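Local coordinates for YUKD protein (PDB 2BPS), which is required for secretion of YukE and is probably a component or regulator of the ESX/ESAT-6-like secretion system of Bacillus subtilis, at residues 6-11 / 16-21; 21-26 / 33-38; 59-64 / 70-75. All coordinates share one frame; numbering follows the deposited sequence.

Interaction 1: residues 6-11 / 16-21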
loop_
_atom_site.group_PDB
_atom_site.type_symbol
_atom_site.label_atom_id
_atom_site.label_comp_id
_atom_site.label_asym_id
_atom_site.label_seq_id
_atom_site.Cartn_x
_atom_site.Cartn_y
_atom_site.Cartn_z
ATOM N N ASP A 6 8.010 5.459 -5.833
ATOM C CA ASP A 6 8.169 4.048 -6.153
ATOM C C ASP A 6 8.155 3.292 -4.854
ATOM O O ASP A 6 9.028 3.485 -4.017
ATOM C CB ASP A 6 9.502 3.787 -6.830
ATOM C CG ASP A 6 9.503 4.182 -8.275
ATOM O OD1 ASP A 6 10.539 3.960 -8.929
ATOM O OD2 ASP A 6 8.479 4.706 -8.760
ATOM N N ILE A 7 7.178 2.419 -4.680
ATOM C CA ILE A 7 7.094 1.654 -3.448
ATOM C C ILE A 7 6.925 0.171 -3.742
ATOM O O ILE A 7 6.900 -0.239 -4.907
ATOM C CB ILE A 7 5.922 2.156 -2.579
ATOM C CG1 ILE A 7 4.604 2.000 -3.343
ATOM C CG2 ILE A 7 6.171 3.606 -2.195
ATOM C CD1 ILE A 7 3.388 2.486 -2.590
ATOM N N THR A 8 6.834 -0.627 -2.681
ATOM C CA THR A 8 6.646 -2.064 -2.811
ATOM C C THR A 8 5.438 -2.489 -2.002
ATOM O O THR A 8 5.294 -2.089 -0.845
ATOM C CB THR A 8 7.838 -2.830 -2.281
ATOM O OG1 THR A 8 8.988 -2.449 -3.015
ATOM C CG2 THR A 8 7.636 -4.307 -2.441
ATOM N N ILE A 9 4.570 -3.296 -2.603
ATOM C CA ILE A 9 3.400 -3.775 -1.897
ATOM C C ILE A 9 3.592 -5.248 -1.553
ATOM O O ILE A 9 3.933 -6.061 -2.415
ATOM C CB ILE A 9 2.148 -3.590 -2.735
ATOM C CG1 ILE A 9 2.110 -2.155 -3.286
ATOM C CG2 ILE A 9 0.923 -3.884 -1.894
ATOM C CD1 ILE A 9 2.318 -1.048 -2.249
ATOM N N ASP A 10 3.379 -5.579 -0.283
ATOM C CA ASP A 10 3.550 -6.938 0.209
ATOM C C ASP A 10 2.235 -7.560 0.694
ATOM O O ASP A 10 1.665 -7.136 1.690
ATOM C CB ASP A 10 4.586 -6.922 1.336
ATOM C CG ASP A 10 4.995 -8.311 1.789
ATOM O OD1 ASP A 10 6.071 -8.421 2.421
ATOM O OD2 ASP A 10 4.253 -9.291 1.530
ATOM N N LEU A 11 1.761 -8.573 -0.026
ATOM C CA LEU A 11 0.528 -9.265 0.332
ATOM C C LEU A 11 0.833 -10.487 1.199
ATOM O O LEU A 11 0.250 -11.560 1.020
ATOM C CB LEU A 11 -0.217 -9.698 -0.933
ATOM C CG LEU A 11 -0.699 -8.549 -1.820
ATOM C CD1 LEU A 11 -1.201 -9.097 -3.136
ATOM C CD2 LEU A 11 -1.792 -7.777 -1.111
ATOM N N GLY A 16 0.361 -13.961 -0.441
ATOM C CA GLY A 16 1.795 -13.834 -0.218
ATOM C C GLY A 16 2.674 -13.253 -1.316
ATOM O O GLY A 16 3.904 -13.327 -1.216
ATOM N N SER A 17 2.086 -12.672 -2.358
ATOM C CA SER A 17 2.915 -12.117 -3.425
ATOM C C SER A 17 3.499 -10.738 -3.079
ATOM O O SER A 17 3.188 -10.153 -2.035
ATOM C CB SER A 17 2.129 -12.066 -4.740
ATOM O OG SER A 17 0.838 -11.524 -4.552
ATOM N N VAL A 18 4.356 -10.228 -3.952
ATOM C CA VAL A 18 4.989 -8.940 -3.727
ATOM C C VAL A 18 5.270 -8.241 -5.044
ATOM O O VAL A 18 5.977 -8.784 -5.887
ATOM C CB VAL A 18 6.328 -9.114 -3.015
ATOM C CG1 VAL A 18 7.051 -7.793 -2.941
ATOM C CG2 VAL A 18 6.105 -9.690 -1.649
ATOM N N PHE A 19 4.733 -7.040 -5.229
ATOM C CA PHE A 19 4.990 -6.326 -6.468
ATOM C C PHE A 19 5.387 -4.882 -6.210
ATOM O O PHE A 19 5.173 -4.367 -5.122
ATOM C CB PHE A 19 3.764 -6.369 -7.369
ATOM C CG PHE A 19 2.581 -5.659 -6.809
ATOM C CD1 PHE A 19 1.849 -6.215 -5.773
ATOM C CD2 PHE A 19 2.190 -4.428 -7.321
ATOM C CE1 PHE A 19 0.733 -5.554 -5.252
ATOM C CE2 PHE A 19 1.080 -3.760 -6.805
ATOM C CZ PHE A 19 0.349 -4.325 -5.770
ATOM N N ASP A 20 5.985 -4.243 -7.211
ATOM C CA ASP A 20 6.389 -2.849 -7.085
ATOM C C ASP A 20 5.354 -1.960 -7.769
ATOM O O ASP A 20 4.734 -2.355 -8.761
ATOM C CB ASP A 20 7.783 -2.631 -7.687
ATOM C CG ASP A 20 8.885 -3.213 -6.816
ATOM O OD1 ASP A 20 8.604 -3.492 -5.629
ATOM O OD2 ASP A 20 10.027 -3.383 -7.298
ATOM N N LEU A 21 5.173 -0.757 -7.238
ATOM C CA LEU A 21 4.175 0.166 -7.768
ATOM C C LEU A 21 4.658 1.613 -7.781
ATOM O O LEU A 21 5.355 2.045 -6.869
ATOM C CB LEU A 21 2.909 0.049 -6.904
ATOM C CG LEU A 21 1.531 0.651 -7.201
ATOM C CD1 LEU A 21 1.172 1.659 -6.117
ATOM C CD2 LEU A 21 1.509 1.253 -8.581
#

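Interaction 2: residues 21-26 / 33-38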
loop_
_atom_site.group_PDB
_atom_site.type_symbol
_atom_site.label_atom_id
_atom_site.label_comp_id
_atom_site.label_asym_id
_atom_site.label_seq_id
_atom_site.Cartn_x
_atom_site.Cartn_y
_atom_site.Cartn_z
ATOM N N LEU A 21 5.173 -0.757 -7.238
ATOM C CA LEU A 21 4.175 0.166 -7.768
ATOM C C LEU A 21 4.658 1.613 -7.781
ATOM O O LEU A 21 5.355 2.045 -6.869
ATOM C CB LEU A 21 2.909 0.049 -6.904
ATOM C CG LEU A 21 1.531 0.651 -7.201
ATOM C CD1 LEU A 21 1.172 1.659 -6.117
ATOM C CD2 LEU A 21 1.509 1.253 -8.581
ATOM N N ARG A 22 4.307 2.347 -8.832
ATOM C CA ARG A 22 4.644 3.762 -8.928
ATOM C C ARG A 22 3.345 4.539 -9.096
ATOM O O ARG A 22 2.625 4.357 -10.083
ATOM C CB ARG A 22 5.541 4.068 -10.125
ATOM C CG ARG A 22 5.661 5.579 -10.366
ATOM C CD ARG A 22 6.551 5.917 -11.538
ATOM N NE ARG A 22 7.938 5.560 -11.272
ATOM C CZ ARG A 22 8.920 5.685 -12.155
ATOM N NH1 ARG A 22 10.153 5.340 -11.827
ATOM N NH2 ARG A 22 8.670 6.155 -13.368
ATOM N N LEU A 23 3.046 5.405 -8.136
ATOM C CA LEU A 23 1.831 6.196 -8.201
ATOM C C LEU A 23 2.040 7.546 -7.530
ATOM O O LEU A 23 3.043 7.769 -6.853
ATOM C CB LEU A 23 0.674 5.457 -7.518
ATOM C CG LEU A 23 0.542 5.581 -5.999
ATOM C CD1 LEU A 23 -0.728 4.871 -5.552
ATOM C CD2 LEU A 23 1.764 4.995 -5.317
ATOM N N SER A 24 1.082 8.445 -7.731
ATOM C CA SER A 24 1.150 9.767 -7.137
ATOM C C SER A 24 0.827 9.691 -5.650
ATOM O O SER A 24 -0.162 9.071 -5.251
ATOM C CB SER A 24 0.170 10.701 -7.830
ATOM O OG SER A 24 0.231 11.983 -7.239
ATOM N N ASP A 25 1.656 10.336 -4.834
ATOM C CA ASP A 25 1.463 10.301 -3.399
ATOM C C ASP A 25 0.270 11.081 -2.878
ATOM O O ASP A 25 0.057 11.127 -1.666
ATOM C CB ASP A 25 2.732 10.752 -2.668
ATOM C CG ASP A 25 3.089 12.195 -2.939
ATOM O OD1 ASP A 25 2.198 12.979 -3.335
ATOM O OD2 ASP A 25 4.269 12.548 -2.731
ATOM N N TYR A 26 -0.508 11.701 -3.763
ATOM C CA TYR A 26 -1.683 12.427 -3.282
ATOM C C TYR A 26 -2.825 11.423 -3.143
ATOM O O TYR A 26 -3.954 11.779 -2.803
ATOM C CB TYR A 26 -2.098 13.557 -4.232
ATOM C CG TYR A 26 -2.944 13.109 -5.407
ATOM C CD1 TYR A 26 -2.360 12.494 -6.514
ATOM C CD2 TYR A 26 -4.330 13.313 -5.423
ATOM C CE1 TYR A 26 -3.122 12.093 -7.622
ATOM C CE2 TYR A 26 -5.107 12.911 -6.531
ATOM C CZ TYR A 26 -4.489 12.302 -7.628
ATOM O OH TYR A 26 -5.212 11.904 -8.736
ATOM N N ILE A 33 -4.385 -0.623 -2.164
ATOM C CA ILE A 33 -5.166 -1.840 -2.020
ATOM C C ILE A 33 -6.035 -2.160 -3.241
ATOM O O ILE A 33 -6.129 -3.325 -3.666
ATOM C CB ILE A 33 -6.024 -1.778 -0.758
ATOM C CG1 ILE A 33 -5.130 -1.508 0.449
ATOM C CG2 ILE A 33 -6.715 -3.108 -0.532
ATOM C CD1 ILE A 33 -5.879 -1.400 1.738
ATOM N N ASP A 34 -6.668 -1.140 -3.813
ATOM C CA ASP A 34 -7.496 -1.349 -4.999
ATOM C C ASP A 34 -6.613 -1.933 -6.090
ATOM O O ASP A 34 -6.930 -2.957 -6.693
ATOM C CB ASP A 34 -8.080 -0.024 -5.473
ATOM C CG ASP A 34 -8.950 0.635 -4.419
ATOM O OD1 ASP A 34 -9.372 1.792 -4.651
ATOM O OD2 ASP A 34 -9.214 -0.002 -3.364
ATOM N N ILE A 35 -5.496 -1.259 -6.326
ATOM C CA ILE A 35 -4.536 -1.677 -7.324
ATOM C C ILE A 35 -4.047 -3.094 -7.053
ATOM O O ILE A 35 -3.979 -3.922 -7.963
ATOM C CB ILE A 35 -3.334 -0.720 -7.339
ATOM C CG1 ILE A 35 -3.823 0.693 -7.677
ATOM C CG2 ILE A 35 -2.287 -1.200 -8.332
ATOM C CD1 ILE A 35 -2.720 1.703 -7.809
ATOM N N ALA A 36 -3.713 -3.371 -5.799
ATOM C CA ALA A 36 -3.228 -4.690 -5.429
ATOM C C ALA A 36 -4.186 -5.773 -5.894
ATOM O O ALA A 36 -3.769 -6.743 -6.520
ATOM C CB ALA A 36 -3.047 -4.769 -3.938
ATOM N N TRP A 37 -5.471 -5.604 -5.599
ATOM C CA TRP A 37 -6.473 -6.595 -5.988
ATOM C C TRP A 37 -6.676 -6.723 -7.492
ATOM O O TRP A 37 -6.905 -7.822 -7.983
ATOM C CB TRP A 37 -7.800 -6.327 -5.258
ATOM C CG TRP A 37 -7.991 -7.252 -4.055
ATOM C CD1 TRP A 37 -8.856 -8.314 -3.962
ATOM C CD2 TRP A 37 -7.214 -7.273 -2.845
ATOM N NE1 TRP A 37 -8.654 -8.998 -2.783
ATOM C CE2 TRP A 37 -7.658 -8.381 -2.077
ATOM C CE3 TRP A 37 -6.184 -6.469 -2.337
ATOM C CZ2 TRP A 37 -7.106 -8.705 -0.831
ATOM C CZ3 TRP A 37 -5.632 -6.795 -1.091
ATOM C CH2 TRP A 37 -6.099 -7.905 -0.356
ATOM N N GLN A 38 -6.572 -5.611 -8.220
ATOM C CA GLN A 38 -6.713 -5.625 -9.678
ATOM C C GLN A 38 -5.527 -6.401 -10.262
ATOM O O GLN A 38 -5.697 -7.370 -10.985
ATOM C CB GLN A 38 -6.718 -4.190 -10.249
ATOM C CG GLN A 38 -7.972 -3.335 -9.943
ATOM C CD GLN A 38 -7.922 -1.885 -10.519
ATOM O OE1 GLN A 38 -7.592 -1.671 -11.691
ATOM N NE2 GLN A 38 -8.272 -0.898 -9.688
#

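Interaction 3: residues 59-64 / 70-75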
loop_
_atom_site.group_PDB
_atom_site.type_symbol
_atom_site.label_atom_id
_atom_site.label_comp_id
_atom_site.label_asym_id
_atom_site.label_seq_id
_atom_site.Cartn_x
_atom_site.Cartn_y
_atom_site.Cartn_z
ATOM N N LYS A 59 5.495 1.355 11.208
ATOM C CA LYS A 59 4.405 2.243 11.570
ATOM C C LYS A 59 3.162 1.917 10.728
ATOM O O LYS A 59 3.253 1.682 9.522
ATOM C CB LYS A 59 4.819 3.708 11.399
ATOM C CG LYS A 59 3.684 4.683 11.706
ATOM C CD LYS A 59 4.198 6.066 12.033
ATOM C CE LYS A 59 3.050 7.016 12.369
ATOM N NZ LYS A 59 3.518 8.282 13.023
ATOM N N VAL A 60 2.002 1.882 11.370
ATOM C CA VAL A 60 0.768 1.572 10.668
ATOM C C VAL A 60 -0.041 2.837 10.348
ATOM O O VAL A 60 -0.068 3.780 11.139
ATOM C CB VAL A 60 -0.087 0.592 11.493
ATOM C CG1 VAL A 60 -1.489 0.533 10.940
ATOM C CG2 VAL A 60 0.537 -0.792 11.456
ATOM N N PHE A 61 -0.684 2.857 9.181
ATOM C CA PHE A 61 -1.473 4.005 8.778
ATOM C C PHE A 61 -2.882 3.625 8.379
ATOM O O PHE A 61 -3.110 2.533 7.845
ATOM C CB PHE A 61 -0.809 4.718 7.613
ATOM C CG PHE A 61 0.502 5.332 7.957
ATOM C CD1 PHE A 61 1.674 4.609 7.830
ATOM C CD2 PHE A 61 0.563 6.636 8.443
ATOM C CE1 PHE A 61 2.891 5.167 8.178
ATOM C CE2 PHE A 61 1.776 7.209 8.798
ATOM C CZ PHE A 61 2.945 6.469 8.664
ATOM N N SER A 62 -3.828 4.532 8.642
ATOM C CA SER A 62 -5.222 4.284 8.285
ATOM C C SER A 62 -5.288 4.339 6.771
ATOM O O SER A 62 -4.643 5.185 6.152
ATOM C CB SER A 62 -6.156 5.345 8.881
ATOM O OG SER A 62 -7.510 5.060 8.549
ATOM N N GLY A 63 -6.063 3.437 6.177
ATOM C CA GLY A 63 -6.165 3.402 4.729
ATOM C C GLY A 63 -6.737 4.671 4.141
ATOM O O GLY A 63 -6.785 4.840 2.922
ATOM N N GLU A 64 -7.162 5.580 5.004
ATOM C CA GLU A 64 -7.757 6.826 4.542
ATOM C C GLU A 64 -6.734 7.958 4.394
ATOM O O GLU A 64 -6.957 8.911 3.660
ATOM C CB GLU A 64 -8.874 7.219 5.514
ATOM C CG GLU A 64 -10.008 8.022 4.900
ATOM C CD GLU A 64 -10.664 7.331 3.714
ATOM O OE1 GLU A 64 -10.083 7.375 2.608
ATOM O OE2 GLU A 64 -11.755 6.744 3.887
ATOM N N CYS A 70 1.769 10.704 5.043
ATOM C CA CYS A 70 2.310 9.617 5.839
ATOM C C CYS A 70 3.803 9.508 5.640
ATOM O O CYS A 70 4.431 8.567 6.120
ATOM C CB CYS A 70 1.639 8.311 5.453
ATOM S SG CYS A 70 -0.120 8.362 5.735
ATOM N N GLY A 71 4.367 10.477 4.929
ATOM C CA GLY A 71 5.796 10.476 4.680
ATOM C C GLY A 71 6.246 9.260 3.897
ATOM O O GLY A 71 7.430 8.962 3.829
ATOM N N ILE A 72 5.294 8.553 3.303
ATOM C CA ILE A 72 5.599 7.372 2.515
ATOM C C ILE A 72 6.291 7.784 1.213
ATOM O O ILE A 72 5.745 8.553 0.429
ATOM C CB ILE A 72 4.295 6.592 2.250
ATOM C CG1 ILE A 72 3.846 5.949 3.565
ATOM C CG2 ILE A 72 4.488 5.564 1.143
ATOM C CD1 ILE A 72 2.507 5.285 3.517
ATOM N N THR A 73 7.505 7.279 0.998
ATOM C CA THR A 73 8.293 7.617 -0.195
ATOM C C THR A 73 8.934 6.410 -0.836
ATOM O O THR A 73 8.801 5.289 -0.347
ATOM C CB THR A 73 9.447 8.553 0.144
ATOM O OG1 THR A 73 9.332 8.946 1.514
ATOM C CG2 THR A 73 9.437 9.777 -0.772
ATOM N N ASN A 74 9.669 6.658 -1.914
ATOM C CA ASN A 74 10.340 5.591 -2.631
ATOM C C ASN A 74 11.105 4.732 -1.644
ATOM O O ASN A 74 11.640 5.247 -0.671
ATOM C CB ASN A 74 11.301 6.172 -3.662
ATOM C CG ASN A 74 10.851 7.527 -4.175
ATOM O OD1 ASN A 74 10.984 8.532 -3.479
ATOM N ND2 ASN A 74 10.303 7.561 -5.385
ATOM N N GLY A 75 11.140 3.424 -1.889
ATOM C CA GLY A 75 11.853 2.526 -1.004
ATOM C C GLY A 75 10.953 1.895 0.036
ATOM O O GLY A 75 11.210 0.773 0.475
#

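Interaction 1: residues 6-11 / 16-21
I9 and F19 meet side by side across these two antiparallel strands. They are a hydrogen-bonded pair, and their side chains run alongside each other on the face of the sheet that also carries I7 and L21. The branched CB of I9 lies over one face of the F19 ring, 3.9 Å from the ring centroid and 28° off its normal, a CH-pi contact. F19 owes this position to a chi1 of 65°, which sets CG between the backbone N and the carbonyl carbon and swings the ring over I9. One hydrogen-bonded pair further along, I7 CD1 approaches L21 CD1 at 4.2 Å.

The other face of the hairpin is more polar. T8 and D20 stand side by side there, and T8 OG1 donates to D20 OD1 over 2.8 Å, meeting the oxygen from above the carboxylate plane rather than within it. The methyl T8 CG2 touches both D20 OD1 and V18 CG1, 3.6 Å from the latter.

Backbone bonds fix this register. I7 and L21 exchange a reciprocal pair, I7 N to L21 O and L21 N to I7 O, and I9 and F19 do the same, I9 N to F19 O and F19 N to I9 O. L11 N adds a bond to S17 O at 2.9 Å, beyond which a weak one joins G16 N to L11 O.

Further out, D10 is held by a salt bridge to R77 of strand 77-80, and S17 OG bonds to N15 within the turn. V32 of helix 31-39 packs on I7 and I9, while L78 and I80 of strand 77-80 also meet I9. A two-stranded hairpin with one apolar face turned to a helix is the opening unit of the ubiquitin-like beta-grasp fold.

Interaction 2: residues 21-26 / 33-38
I35 reaches from helix 31-39 to L21 and L23 on strand 18-24, and its side chain carries the helix half of the contact alone. Its CB points toward the strand, although the nearest pair of alpha carbons, those of L21 and I35, is still 8.9 Å apart. A long, straight branch has to bridge that gap.

From CB the side chain divides. The short branch, CG2, is anti to the backbone N and heads to the L21 side, where L21 CD2 is its near neighbour at 4.5 Å. The longer branch begins at CG1, which stands beside the backbone N and serves mainly as a spacer. With chi2 at -176°, the extended branch carries CD1 out toward the strand. That terminal methyl does most of the touching: I35 CD1 faces both methyls of L21, 4.2 Å from L21 CD1. It also comes within 4.4 Å of L23 CD1.

L21 and L23, two residues apart in one strand, project on the same side of the sheet, and L21 CD1 and L23 CD1 lie 3.8 Å from each other. The methyl of I35 therefore meets a small apolar surface made by both leucines. Methyl groups alone make the contact; no hydrogen bond crosses it, and the 98 Å² buried is modest, because I35 is the one residue of 33-38 that touches 21-26.

L23 also packs on I5 and I7 of the adjoining strand 4-10, whereas the next residue of the helix, A36, rests against I80 of strand 77-80. Helix 31-39 thus lies across one face of the sheet, with I35 turned to strand 18-24 and A36 to a strand further inside.

Interaction 3: residues 59-64 / 70-75
A cysteine sulfur-aromatic contact joins C70 to F61, tying the loop that precedes strand 77-80 back to strand 59-62, the outermost strand on this side of the beta-grasp sheet. C70 CB sits over one face of the phenyl ring, 3.7 Å from its centroid and 21° off the normal, displaced toward the rim. The sulfur is more slanted: SG is 4.0 Å from the centroid at 41° to the normal. A chi1 of -61° turns SG beside the C70 backbone N and toward the CD2 side of the ring. The backbone takes part as well, since C70 O comes within 3.6 Å of F61 CZ. I72 adds a looser touch, its CD1 approaching F61 CD1 obliquely at 4.4 Å.

Around this pair, V54 of the adjacent strand packs on F61, V29 and C65 pack on C70, and I72 reaches I5 of strand 4-10. No hydrogen bond spans the two segments. The attraction is probably largely dispersion between the ring, the CB methylene and sulfur of C70 and the I72 methyl, with a small electrostatic share probably coming from the C-H of CB over the ring.

Overall arrangement
Interactions 1, 2 and 3 follow one another along the chain, and all three involve the single mixed beta-sheet. Interactions 1 and 2, with centres about 10 Å apart, share L21 and strand 18-24: the hairpin pairs that strand with strand 4-10, and helix 31-39 then packs over it. They also touch directly, through F19 on A36 and the salt bridge between D6 and R22. Interaction 3 belongs to the other outermost strand, 59-62; its centre is about 14 Å from that of interaction 1, but I72 and T73 still reach I7. Together they sample both outer strands and the helix of a compact ubiquitin-like domain; interactions 2 and 3, with centres about 12 Å apart, do not touch.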